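Side-chain contacts in putative NAD-dependent epimerase/dehydratase (Bacillus halodurans, PDB 3E8X), which binds NADP in a Rossmann-type domain and is probably an epimerase or dehydratase of the atypical short-chain dehydrogenase/reductase kind, its substrate unknown: residues M128-G133 against V149-A154; D136-Q139 against M144-Y147; L153-L158 against I167-P172. All blocks are in the same frame, centred on the assembly; numbering follows the deposited sequence. Where two conformers were deposited one is given.

Contact 1: M128-G133 against V149-A154; sequences MVSSVG and VAKRLA. With NAP (NADP nicotinamide-adenine-dinucleotide phosphate), chain B.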
loop_
_atom_site.group_PDB
_atom_site.type_symbol
_atom_site.label_atom_id
_atom_site.label_comp_id
_atom_site.label_asym_id
_atom_site.label_seq_id
_atom_site.Cartn_x
_atom_site.Cartn_y
_atom_site.Cartn_z
HETATM N N MSE A 128 -4.914 -12.351 10.182
HETATM C CA MSE A 128 -4.940 -11.961 8.809
HETATM C C MSE A 128 -5.008 -13.188 7.890
HETATM O O MSE A 128 -4.221 -14.129 8.006
HETATM C CB MSE A 128 -3.686 -11.173 8.497
HETATM C CG MSE A 128 -3.456 -10.934 7.036
HETATM SE SE MSE A 128 -4.792 -9.634 6.466
HETATM C CE MSE A 128 -4.126 -8.001 7.197
ATOM N N VAL A 129 -5.982 -13.179 6.982
ATOM C CA VAL A 129 -6.039 -14.137 5.872
ATOM C C VAL A 129 -5.386 -13.457 4.688
ATOM O O VAL A 129 -5.936 -12.577 4.079
ATOM C CB VAL A 129 -7.482 -14.585 5.550
ATOM C CG1 VAL A 129 -7.500 -15.633 4.455
ATOM C CG2 VAL A 129 -8.156 -15.089 6.829
ATOM N N SER A 130 -4.182 -13.902 4.404
ATOM C CA SER A 130 -3.362 -13.369 3.374
ATOM C C SER A 130 -3.291 -14.368 2.206
ATOM O O SER A 130 -4.310 -14.928 1.801
ATOM C CB SER A 130 -1.977 -13.068 3.974
ATOM O OG SER A 130 -1.162 -12.425 3.055
ATOM N N SER A 131 -2.111 -14.522 1.616
ATOM C CA SER A 131 -1.905 -15.383 0.440
ATOM C C SER A 131 -0.417 -15.732 0.301
ATOM O O SER A 131 0.445 -14.939 0.670
ATOM C CB SER A 131 -2.397 -14.666 -0.833
ATOM O OG SER A 131 -2.280 -15.428 -2.041
ATOM N N VAL A 132 -0.119 -16.927 -0.229
ATOM C CA VAL A 132 1.212 -17.171 -0.831
ATOM C C VAL A 132 1.386 -16.222 -2.035
ATOM O O VAL A 132 0.404 -15.692 -2.611
ATOM C CB VAL A 132 1.406 -18.663 -1.315
ATOM C CG1 VAL A 132 1.188 -19.635 -0.166
ATOM C CG2 VAL A 132 0.465 -18.964 -2.504
ATOM N N GLY A 133 2.633 -16.004 -2.419
ATOM C CA GLY A 133 2.935 -15.032 -3.453
ATOM C C GLY A 133 3.412 -13.697 -2.886
ATOM O O GLY A 133 3.825 -12.807 -3.627
ATOM N N VAL A 149 1.019 -7.623 -4.104
ATOM C CA VAL A 149 1.532 -6.394 -3.437
ATOM C C VAL A 149 0.516 -5.879 -2.416
ATOM O O VAL A 149 0.884 -5.544 -1.292
ATOM C CB VAL A 149 1.858 -5.297 -4.480
ATOM C CG1 VAL A 149 2.014 -3.897 -3.826
ATOM C CG2 VAL A 149 3.084 -5.701 -5.324
ATOM N N ALA A 150 -0.769 -5.816 -2.778
ATOM C CA ALA A 150 -1.762 -5.334 -1.816
ATOM C C ALA A 150 -1.744 -6.168 -0.522
ATOM O O ALA A 150 -1.647 -5.638 0.559
ATOM C CB ALA A 150 -3.135 -5.253 -2.441
ATOM N N LYS A 151 -1.731 -7.499 -0.664
ATOM C CA LYS A 151 -1.711 -8.449 0.462
ATOM C C LYS A 151 -0.442 -8.340 1.300
ATOM O O LYS A 151 -0.505 -8.257 2.513
ATOM C CB LYS A 151 -1.888 -9.877 -0.043
ATOM C CG LYS A 151 -3.189 -10.086 -0.820
ATOM C CD LYS A 151 -4.434 -9.774 -0.004
ATOM C CE LYS A 151 -4.749 -10.852 1.038
ATOM N NZ LYS A 151 -5.816 -10.456 2.043
ATOM N N ARG A 152 0.686 -8.275 0.609
ATOM C CA ARG A 152 1.979 -8.072 1.215
ATOM C C ARG A 152 2.050 -6.820 2.074
ATOM O O ARG A 152 2.568 -6.869 3.209
ATOM C CB ARG A 152 3.068 -8.040 0.145
ATOM C CG ARG A 152 4.447 -7.506 0.589
ATOM C CD ARG A 152 5.136 -8.289 1.705
ATOM N NE ARG A 152 6.499 -7.784 1.895
ATOM C CZ ARG A 152 7.550 -8.107 1.149
ATOM N NH1 ARG A 152 7.465 -9.024 0.204
ATOM N NH2 ARG A 152 8.722 -7.535 1.378
ATOM N N LEU A 153 1.566 -5.699 1.538
ATOM C CA LEU A 153 1.700 -4.423 2.235
ATOM C C LEU A 153 0.754 -4.371 3.416
ATOM O O LEU A 153 1.066 -3.752 4.434
ATOM C CB LEU A 153 1.509 -3.247 1.291
ATOM C CG LEU A 153 2.618 -3.069 0.261
ATOM C CD1 LEU A 153 2.216 -1.956 -0.738
ATOM C CD2 LEU A 153 4.020 -2.792 0.946
ATOM N N ALA A 154 -0.382 -5.047 3.308
ATOM C CA ALA A 154 -1.295 -5.179 4.457
ATOM C C ALA A 154 -0.659 -6.031 5.543
ATOM O O ALA A 154 -0.735 -5.703 6.719
ATOM C CB ALA A 154 -2.681 -5.736 4.014
HETATM P PA NAP B . -14.619 -14.077 -1.180
HETATM O O1A NAP B . -14.458 -13.101 -2.350
HETATM O O2A NAP B . -15.601 -15.223 -1.288
HETATM O O5B NAP B . -14.878 -13.163 0.132
HETATM C C5B NAP B . -14.709 -11.734 0.157
HETATM C C4B NAP B . -15.758 -11.021 1.009
HETATM O O4B NAP B . -15.326 -9.655 1.144
HETATM C C3B NAP B . -17.188 -10.975 0.414
HETATM O O3B NAP B . -18.197 -11.555 1.261
HETATM C C2B NAP B . -17.491 -9.493 0.257
HETATM O O2B NAP B . -18.852 -9.079 0.533
HETATM C C1B NAP B . -16.513 -8.881 1.273
HETATM N N9A NAP B . -16.352 -7.429 1.003
HETATM C C8A NAP B . -16.061 -6.861 -0.178
HETATM N N7A NAP B . -16.051 -5.522 -0.023
HETATM C C5A NAP B . -16.335 -5.264 1.270
HETATM C C6A NAP B . -16.466 -4.092 2.022
HETATM N N6A NAP B . -16.283 -2.889 1.439
HETATM N N1A NAP B . -16.800 -4.147 3.332
HETATM C C2A NAP B . -16.990 -5.333 3.913
HETATM N N3A NAP B . -16.874 -6.485 3.222
HETATM C C4A NAP B . -16.542 -6.475 1.903
HETATM O O3 NAP B . -13.139 -14.714 -0.893
HETATM P PN NAP B . -12.770 -16.168 -0.246
HETATM O O1N NAP B . -12.714 -17.142 -1.391
HETATM O O2N NAP B . -13.611 -16.301 1.004
HETATM O O5D NAP B . -11.214 -16.058 0.129
HETATM C C5D NAP B . -10.787 -15.364 1.296
HETATM C C4D NAP B . -9.527 -14.596 0.938
HETATM O O4D NAP B . -8.466 -15.475 0.563
HETATM C C3D NAP B . -9.753 -13.679 -0.256
HETATM O O3D NAP B . -10.313 -12.442 0.208
HETATM C C2D NAP B . -8.383 -13.620 -0.940
HETATM O O2D NAP B . -7.707 -12.401 -0.719
HETATM C C1D NAP B . -7.563 -14.769 -0.308
HETATM N N1N NAP B . -6.906 -15.715 -1.263
HETATM C C2N NAP B . -7.536 -16.197 -2.362
HETATM C C3N NAP B . -6.875 -17.101 -3.222
HETATM C C7N NAP B . -7.543 -17.700 -4.440
HETATM O O7N NAP B . -7.047 -18.722 -4.949
HETATM N N7N NAP B . -8.680 -17.144 -4.892
HETATM C C4N NAP B . -5.567 -17.492 -2.929
HETATM C C5N NAP B . -4.950 -16.988 -1.797
HETATM C C6N NAP B . -5.647 -16.108 -0.987
HETATM P P2B NAP B . -20.156 -9.439 -0.390
HETATM O O1X NAP B . -20.662 -10.767 0.105
HETATM O O2X NAP B . -21.133 -8.305 -0.094
HETATM O O3X NAP B . -19.591 -9.517 -1.793
#

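Contact 2: D136-Q139 against M144-Y147; sequences DPDQ and MRHY. With NAP (NADP nicotinamide-adenine-dinucleotide phosphate), chain B.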
loop_
_atom_site.group_PDB
_atom_site.type_symbol
_atom_site.label_atom_id
_atom_site.label_comp_id
_atom_site.label_asym_id
_atom_site.label_seq_id
_atom_site.Cartn_x
_atom_site.Cartn_y
_atom_site.Cartn_z
ATOM N N ASP A 136 7.540 -12.550 -2.326
ATOM C CA ASP A 136 8.251 -11.976 -3.476
ATOM C C ASP A 136 7.283 -11.643 -4.605
ATOM O O ASP A 136 7.278 -12.293 -5.621
ATOM C CB ASP A 136 9.341 -12.955 -3.901
ATOM C CG ASP A 136 10.387 -12.331 -4.811
ATOM O OD1 ASP A 136 10.206 -11.188 -5.339
ATOM O OD2 ASP A 136 11.434 -13.001 -5.020
ATOM N N PRO A 137 6.427 -10.623 -4.423
ATOM C CA PRO A 137 5.399 -10.332 -5.444
ATOM C C PRO A 137 5.921 -10.095 -6.864
ATOM O O PRO A 137 5.234 -10.433 -7.804
ATOM C CB PRO A 137 4.721 -9.057 -4.935
ATOM C CG PRO A 137 5.026 -9.006 -3.480
ATOM C CD PRO A 137 6.340 -9.702 -3.285
ATOM N N ASP A 138 7.115 -9.541 -7.021
ATOM C CA ASP A 138 7.653 -9.317 -8.362
ATOM C C ASP A 138 7.996 -10.590 -9.138
ATOM O O ASP A 138 8.245 -10.526 -10.336
ATOM C CB ASP A 138 8.910 -8.433 -8.327
ATOM C CG ASP A 138 8.623 -7.005 -7.846
ATOM O OD1 ASP A 138 7.590 -6.449 -8.221
ATOM O OD2 ASP A 138 9.428 -6.488 -7.058
ATOM N N GLN A 139 8.085 -11.720 -8.455
ATOM C CA GLN A 139 8.262 -12.999 -9.134
ATOM C C GLN A 139 6.939 -13.721 -9.398
ATOM O O GLN A 139 6.937 -14.805 -9.948
ATOM C CB GLN A 139 9.193 -13.896 -8.336
ATOM C CG GLN A 139 10.597 -13.380 -8.247
ATOM C CD GLN A 139 11.311 -13.410 -9.580
ATOM O OE1 GLN A 139 11.677 -12.347 -10.120
ATOM N NE2 GLN A 139 11.504 -14.621 -10.136
HETATM N N MSE A 144 -1.491 -11.000 -11.594
HETATM C CA MSE A 144 -1.816 -11.104 -10.168
HETATM C C MSE A 144 -0.974 -10.200 -9.254
HETATM O O MSE A 144 -1.220 -10.096 -8.054
HETATM C CB MSE A 144 -1.492 -12.522 -9.717
HETATM C CG MSE A 144 -2.557 -13.516 -9.938
HETATM SE SE MSE A 144 -2.151 -15.010 -8.798
HETATM C CE MSE A 144 -0.651 -14.361 -7.792
ATOM N N ARG A 145 0.062 -9.599 -9.817
ATOM C CA ARG A 145 1.072 -8.910 -9.037
ATOM C C ARG A 145 0.536 -7.767 -8.178
ATOM O O ARG A 145 0.997 -7.553 -7.056
ATOM C CB ARG A 145 2.174 -8.420 -9.961
ATOM C CG ARG A 145 3.472 -8.193 -9.279
ATOM C CD ARG A 145 4.597 -7.996 -10.299
ATOM N NE ARG A 145 4.814 -9.208 -11.065
ATOM C CZ ARG A 145 5.669 -9.327 -12.070
ATOM N NH1 ARG A 145 6.436 -8.315 -12.419
ATOM N NH2 ARG A 145 5.765 -10.480 -12.723
ATOM N N HIS A 146 -0.475 -7.072 -8.685
ATOM C CA HIS A 146 -1.113 -5.975 -7.946
ATOM C C HIS A 146 -1.828 -6.481 -6.692
ATOM O O HIS A 146 -1.849 -5.810 -5.653
ATOM C CB HIS A 146 -2.062 -5.172 -8.858
ATOM C CG HIS A 146 -3.319 -5.913 -9.231
ATOM N ND1 HIS A 146 -3.314 -7.006 -10.071
ATOM C CD2 HIS A 146 -4.613 -5.727 -8.866
ATOM C CE1 HIS A 146 -4.547 -7.476 -10.188
ATOM N NE2 HIS A 146 -5.356 -6.704 -9.488
ATOM N N TYR A 147 -2.432 -7.668 -6.803
ATOM C CA TYR A 147 -3.082 -8.312 -5.684
ATOM C C TYR A 147 -2.055 -8.749 -4.626
ATOM O O TYR A 147 -2.210 -8.452 -3.422
ATOM C CB TYR A 147 -3.941 -9.501 -6.172
ATOM C CG TYR A 147 -4.399 -10.394 -5.061
ATOM C CD1 TYR A 147 -5.493 -10.038 -4.245
ATOM C CD2 TYR A 147 -3.712 -11.577 -4.777
ATOM C CE1 TYR A 147 -5.899 -10.864 -3.199
ATOM C CE2 TYR A 147 -4.103 -12.407 -3.742
ATOM C CZ TYR A 147 -5.201 -12.062 -2.955
ATOM O OH TYR A 147 -5.587 -12.920 -1.930
HETATM P PA NAP B . -14.619 -14.077 -1.180
HETATM O O1A NAP B . -14.458 -13.101 -2.350
HETATM O O2A NAP B . -15.601 -15.223 -1.288
HETATM O O5B NAP B . -14.878 -13.163 0.132
HETATM C C5B NAP B . -14.709 -11.734 0.157
HETATM C C4B NAP B . -15.758 -11.021 1.009
HETATM O O4B NAP B . -15.326 -9.655 1.144
HETATM C C3B NAP B . -17.188 -10.975 0.414
HETATM O O3B NAP B . -18.197 -11.555 1.261
HETATM C C2B NAP B . -17.491 -9.493 0.257
HETATM O O2B NAP B . -18.852 -9.079 0.533
HETATM C C1B NAP B . -16.513 -8.881 1.273
HETATM N N9A NAP B . -16.352 -7.429 1.003
HETATM C C8A NAP B . -16.061 -6.861 -0.178
HETATM N N7A NAP B . -16.051 -5.522 -0.023
HETATM C C5A NAP B . -16.335 -5.264 1.270
HETATM C C6A NAP B . -16.466 -4.092 2.022
HETATM N N6A NAP B . -16.283 -2.889 1.439
HETATM N N1A NAP B . -16.800 -4.147 3.332
HETATM C C2A NAP B . -16.990 -5.333 3.913
HETATM N N3A NAP B . -16.874 -6.485 3.222
HETATM C C4A NAP B . -16.542 -6.475 1.903
HETATM O O3 NAP B . -13.139 -14.714 -0.893
HETATM P PN NAP B . -12.770 -16.168 -0.246
HETATM O O1N NAP B . -12.714 -17.142 -1.391
HETATM O O2N NAP B . -13.611 -16.301 1.004
HETATM O O5D NAP B . -11.214 -16.058 0.129
HETATM C C5D NAP B . -10.787 -15.364 1.296
HETATM C C4D NAP B . -9.527 -14.596 0.938
HETATM O O4D NAP B . -8.466 -15.475 0.563
HETATM C C3D NAP B . -9.753 -13.679 -0.256
HETATM O O3D NAP B . -10.313 -12.442 0.208
HETATM C C2D NAP B . -8.383 -13.620 -0.940
HETATM O O2D NAP B . -7.707 -12.401 -0.719
HETATM C C1D NAP B . -7.563 -14.769 -0.308
HETATM N N1N NAP B . -6.906 -15.715 -1.263
HETATM C C2N NAP B . -7.536 -16.197 -2.362
HETATM C C3N NAP B . -6.875 -17.101 -3.222
HETATM C C7N NAP B . -7.543 -17.700 -4.440
HETATM O O7N NAP B . -7.047 -18.722 -4.949
HETATM N N7N NAP B . -8.680 -17.144 -4.892
HETATM C C4N NAP B . -5.567 -17.492 -2.929
HETATM C C5N NAP B . -4.950 -16.988 -1.797
HETATM C C6N NAP B . -5.647 -16.108 -0.987
HETATM P P2B NAP B . -20.156 -9.439 -0.390
HETATM O O1X NAP B . -20.662 -10.767 0.105
HETATM O O2X NAP B . -21.133 -8.305 -0.094
HETATM O O3X NAP B . -19.591 -9.517 -1.793
HETATM O O HOH W 1 7.378 -5.952 -11.018
#

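Contact 3: L153-L158 against I167-P172; sequences LADDEL and IVRPGP. With NAP (NADP nicotinamide-adenine-dinucleotide phosphate), chain B.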
loop_
_atom_site.group_PDB
_atom_site.type_symbol
_atom_site.label_atom_id
_atom_site.label_comp_id
_atom_site.label_asym_id
_atom_site.label_seq_id
_atom_site.Cartn_x
_atom_site.Cartn_y
_atom_site.Cartn_z
ATOM N N LEU A 153 1.566 -5.699 1.538
ATOM C CA LEU A 153 1.700 -4.423 2.235
ATOM C C LEU A 153 0.754 -4.371 3.416
ATOM O O LEU A 153 1.066 -3.752 4.434
ATOM C CB LEU A 153 1.509 -3.247 1.291
ATOM C CG LEU A 153 2.618 -3.069 0.261
ATOM C CD1 LEU A 153 2.216 -1.956 -0.738
ATOM C CD2 LEU A 153 4.020 -2.792 0.946
ATOM N N ALA A 154 -0.382 -5.047 3.308
ATOM C CA ALA A 154 -1.295 -5.179 4.457
ATOM C C ALA A 154 -0.659 -6.031 5.543
ATOM O O ALA A 154 -0.735 -5.703 6.719
ATOM C CB ALA A 154 -2.681 -5.736 4.014
ATOM N N ASP A 155 0.004 -7.119 5.149
ATOM C CA ASP A 155 0.738 -7.958 6.081
ATOM C C ASP A 155 1.810 -7.176 6.806
ATOM O O ASP A 155 1.998 -7.343 8.013
ATOM C CB ASP A 155 1.385 -9.171 5.354
ATOM C CG ASP A 155 0.376 -10.225 4.932
ATOM O OD1 ASP A 155 -0.807 -10.121 5.350
ATOM O OD2 ASP A 155 0.772 -11.164 4.187
ATOM N N ASP A 156 2.518 -6.321 6.082
ATOM C CA ASP A 156 3.580 -5.508 6.701
ATOM C C ASP A 156 3.060 -4.476 7.704
ATOM O O ASP A 156 3.673 -4.249 8.725
ATOM C CB ASP A 156 4.435 -4.831 5.628
ATOM C CG ASP A 156 5.328 -5.817 4.882
ATOM O OD1 ASP A 156 5.473 -7.005 5.300
ATOM O OD2 ASP A 156 5.853 -5.415 3.835
ATOM N N GLU A 157 1.921 -3.881 7.410
ATOM C CA GLU A 157 1.251 -3.002 8.354
ATOM C C GLU A 157 0.919 -3.733 9.684
ATOM O O GLU A 157 1.142 -3.222 10.774
ATOM C CB GLU A 157 -0.017 -2.424 7.707
ATOM C CG GLU A 157 -0.723 -1.393 8.571
ATOM C CD GLU A 157 -0.152 0.028 8.445
ATOM O OE1 GLU A 157 0.763 0.324 7.615
ATOM O OE2 GLU A 157 -0.713 0.885 9.154
ATOM N N LEU A 158 0.387 -4.943 9.580
ATOM C CA LEU A 158 0.111 -5.795 10.745
ATOM C C LEU A 158 1.371 -6.145 11.517
ATOM O O LEU A 158 1.391 -6.061 12.752
ATOM C CB LEU A 158 -0.618 -7.081 10.317
ATOM C CG LEU A 158 -1.212 -7.979 11.421
ATOM C CD1 LEU A 158 -2.033 -7.166 12.418
ATOM C CD2 LEU A 158 -2.034 -9.188 10.782
ATOM N N ILE A 167 -0.593 -14.330 10.845
ATOM C CA ILE A 167 -0.807 -14.223 9.388
ATOM C C ILE A 167 -0.732 -15.624 8.734
ATOM O O ILE A 167 0.294 -16.349 8.801
ATOM C CB ILE A 167 0.213 -13.282 8.655
ATOM C CG1 ILE A 167 0.197 -11.838 9.237
ATOM C CG2 ILE A 167 -0.065 -13.227 7.160
ATOM C CD1 ILE A 167 1.491 -11.019 8.969
ATOM N N VAL A 168 -1.884 -15.979 8.164
ATOM C CA VAL A 168 -2.122 -17.252 7.449
ATOM C C VAL A 168 -2.101 -16.946 5.962
ATOM O O VAL A 168 -2.929 -16.198 5.475
ATOM C CB VAL A 168 -3.485 -17.863 7.871
ATOM C CG1 VAL A 168 -3.657 -19.305 7.323
ATOM C CG2 VAL A 168 -3.592 -17.831 9.408
ATOM N N ARG A 169 -1.146 -17.551 5.257
ATOM C CA ARG A 169 -1.002 -17.387 3.812
ATOM C C ARG A 169 -1.395 -18.674 3.086
ATOM O O ARG A 169 -0.535 -19.516 2.814
ATOM C CB ARG A 169 0.454 -16.985 3.484
ATOM C CG ARG A 169 0.778 -15.591 3.975
ATOM C CD ARG A 169 2.248 -15.245 3.932
ATOM N NE ARG A 169 2.397 -13.804 4.088
ATOM C CZ ARG A 169 3.552 -13.152 4.084
ATOM N NH1 ARG A 169 4.700 -13.785 3.956
ATOM N NH2 ARG A 169 3.543 -11.834 4.159
ATOM N N PRO A 170 -2.699 -18.852 2.772
ATOM C CA PRO A 170 -3.047 -20.036 2.000
ATOM C C PRO A 170 -2.470 -20.015 0.596
ATOM O O PRO A 170 -2.283 -18.938 0.009
ATOM C CB PRO A 170 -4.578 -20.022 1.934
ATOM C CG PRO A 170 -5.032 -18.838 2.662
ATOM C CD PRO A 170 -3.864 -18.019 3.078
ATOM N N GLY A 171 -2.197 -21.211 0.077
ATOM C CA GLY A 171 -2.025 -21.463 -1.355
ATOM C C GLY A 171 -3.285 -21.169 -2.163
ATOM O O GLY A 171 -4.293 -20.687 -1.617
ATOM N N PRO A 172 -3.244 -21.461 -3.476
ATOM C CA PRO A 172 -4.406 -21.396 -4.365
ATOM C C PRO A 172 -5.626 -22.060 -3.721
ATOM O O PRO A 172 -5.502 -23.161 -3.219
ATOM C CB PRO A 172 -3.936 -22.190 -5.595
ATOM C CG PRO A 172 -2.412 -21.919 -5.632
ATOM C CD PRO A 172 -2.031 -21.954 -4.178
HETATM P PA NAP B . -14.619 -14.077 -1.180
HETATM O O1A NAP B . -14.458 -13.101 -2.350
HETATM O O2A NAP B . -15.601 -15.223 -1.288
HETATM O O5B NAP B . -14.878 -13.163 0.132
HETATM C C5B NAP B . -14.709 -11.734 0.157
HETATM C C4B NAP B . -15.758 -11.021 1.009
HETATM O O4B NAP B . -15.326 -9.655 1.144
HETATM C C3B NAP B . -17.188 -10.975 0.414
HETATM O O3B NAP B . -18.197 -11.555 1.261
HETATM C C2B NAP B . -17.491 -9.493 0.257
HETATM O O2B NAP B . -18.852 -9.079 0.533
HETATM C C1B NAP B . -16.513 -8.881 1.273
HETATM N N9A NAP B . -16.352 -7.429 1.003
HETATM C C8A NAP B . -16.061 -6.861 -0.178
HETATM N N7A NAP B . -16.051 -5.522 -0.023
HETATM C C5A NAP B . -16.335 -5.264 1.270
HETATM C C6A NAP B . -16.466 -4.092 2.022
HETATM N N6A NAP B . -16.283 -2.889 1.439
HETATM N N1A NAP B . -16.800 -4.147 3.332
HETATM C C2A NAP B . -16.990 -5.333 3.913
HETATM N N3A NAP B . -16.874 -6.485 3.222
HETATM C C4A NAP B . -16.542 -6.475 1.903
HETATM O O3 NAP B . -13.139 -14.714 -0.893
HETATM P PN NAP B . -12.770 -16.168 -0.246
HETATM O O1N NAP B . -12.714 -17.142 -1.391
HETATM O O2N NAP B . -13.611 -16.301 1.004
HETATM O O5D NAP B . -11.214 -16.058 0.129
HETATM C C5D NAP B . -10.787 -15.364 1.296
HETATM C C4D NAP B . -9.527 -14.596 0.938
HETATM O O4D NAP B . -8.466 -15.475 0.563
HETATM C C3D NAP B . -9.753 -13.679 -0.256
HETATM O O3D NAP B . -10.313 -12.442 0.208
HETATM C C2D NAP B . -8.383 -13.620 -0.940
HETATM O O2D NAP B . -7.707 -12.401 -0.719
HETATM C C1D NAP B . -7.563 -14.769 -0.308
HETATM N N1N NAP B . -6.906 -15.715 -1.263
HETATM C C2N NAP B . -7.536 -16.197 -2.362
HETATM C C3N NAP B . -6.875 -17.101 -3.222
HETATM C C7N NAP B . -7.543 -17.700 -4.440
HETATM O O7N NAP B . -7.047 -18.722 -4.949
HETATM N N7N NAP B . -8.680 -17.144 -4.892
HETATM C C4N NAP B . -5.567 -17.492 -2.929
HETATM C C5N NAP B . -4.950 -16.988 -1.797
HETATM C C6N NAP B . -5.647 -16.108 -0.987
HETATM P P2B NAP B . -20.156 -9.439 -0.390
HETATM O O1X NAP B . -20.662 -10.767 0.105
HETATM O O2X NAP B . -21.133 -8.305 -0.094
HETATM O O3X NAP B . -19.591 -9.517 -1.793
HETATM O O HOH W 2 5.488 -9.629 4.729
#

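Contact 1: M128-G133 against V149-A154
Two bends in the Lys151 chain, at chi2 (-59°) and chi3 (-74°), steer it from the helix across to the strand end, where NZ reaches the backbone of Val129, while CG of Met128 stands anti to the backbone N and two further bends bring its methyl toward Ala154. The contact belongs to a beta-alpha-beta unit of a Rossmann-type fold: it sets the C-terminal end of strand 125-129 and the loop after it against helix 145-160. NZ of Lys151 donates to Val129 O at 2.9 Å, lying in the carbonyl plane and off the C=O line. Behind it, CE of Lys151 rests on CA of Ser130 at 3.7 Å, and CB passes Ser130 OG, whose polar partner is Asp155 OD2. Toward the start of segment 128-133 the contact is apolar: CE of Met128, a selenomethionine, meets CB of Ala154 at 4.2 Å, and both side chains also touch Ala111 of helix 100-121. All five touching residues are buried. The NADP lies along this loop. NZ of Lys151 stays 3.9 Å from the ribose O2D, near the sugar without a bond to it. Ser131 comes up beside the C5N-C6N side of the nicotinamide, OG 3.1 Å from C5N of NADP, and the same OG donates to Val132 O at 2.8 Å, on a lone pair in the carbonyl plane.

Contact 2: D136-Q139 against M144-Y147
Arg145 meets the turn of residues 137-139 mainly through van der Waals contact and carbonyl packing. CG of Arg145 abuts Pro137 O at 3.2 Å, with CD and NE close behind, so the aliphatic part of the arginine runs past the first carbonyl of the 3-10 turn. The guanidinium then slides beneath the next one: Asp138 O stands 3.3 Å above its plane, over the centre. From there the oxygen faces the positive group without lying on an N-H direction, so the attraction is probably electrostatic. The bend at chi3 (-65°), in a chain otherwise extended, turns the guanidinium under this carbonyl.

Direct hydrogen bonding is directed outward from the pair. NH2 of Arg145 donates to Gly140 O, just beyond the turn, and Asp138 OD1 accepts from NE1 of Trp109 of the second subunit. Between the two charged side chains, which cross at about a right angle with their planes 75° apart, a water mediates: it donates to Asp138 OD1 at 2.8 Å and accepts from Arg145 NH1 at 2.9 Å. The charged atoms themselves stay 4.7 Å apart, OD1 of Asp138 to NH1 of Arg145.

The Pro137 ring packs on Val149 of helix 145-160 and on Trp109 of the second subunit, and it also touches Arg152.

Two residues along the helix the chain meets the ligand. Tyr147 OH makes a very short hydrogen bond, 2.5 Å, with NADP O2D, which lies at the ring edge and in its plane. Tyr147, followed four residues later by Lys151, matches the Tyr-X-X-X-Lys motif of the short-chain dehydrogenase/reductase family, here at the nicotinamide ribose in the cofactor site.

Contact 3: L153-L158 against I167-P172
Asp155 reaches out from the helix and Arg169 from the strand, and their salt bridge pins helix 145-160 to strand 164-174 across the return half of a Rossmann-type beta-alpha-beta unit; the helix and strand segments run nearly antiparallel (161°). CG of Arg169 is anti to the carbonyl carbon (chi1 -69°), and from CG to NE the chain is extended, which carries the guanidinium away from the strand and along to the helix. There it grips one oxygen side-on with two nitrogens: NE donates to Asp155 OD2 at 3.1 Å and NH2 to the same OD2 at 2.9 Å. The carboxylate lies at the guanidinium edge, the two planes 31° apart, and OD2 is met on its anti side, from out of the carboxylate plane. Ser130 OG is hydrogen-bonded to OD2 as well, so three donor atoms from two side chains converge on this oxygen, an arrangement that would probably favour the charged carboxylate.

The other carboxylate oxygen faces carbon: OD1 of Asp155 lies 3.7 Å from CG2 of Ile167. The far end of Ile167, CD1, comes against the helix backbone at Asp155 O, 3.8 Å off. Leu158 and Ile167 lie alongside, running opposite ways, CD2 of the leucine against CG1 of the isoleucine, and Met128 of the neighbouring strand packs on both. An asparagine in place of Asp155 would probably leave the buried Arg169 guanidinium without its mating charge and weaken the hold on Ser130 OG. Arg169 has a further, solvent-mediated link to the helix: a water accepts from NH2 of Arg169 at 3.0 Å and donates to OD1 of Asp156 at 2.7 Å.

How the contacts relate
Following the chain from strand 125-129, contact 1 closes the loop that leaves the strand and returns on helix 145-160. Contact 2 is nested inside it, bracing the 3-10 turn of that loop against the helix start. Leu153 and Ala154 are shared with contact 3, which begins where contact 1 ends and closes the connection from the helix back to strand 164-174; contacts 2 and 3 follow in series without touching. The two strands are parallel neighbours in the sheet, so contacts 1 and 3 fix one helix over both, with centres about 4 Å apart. All three border the NADP and lie within reach of the second subunit.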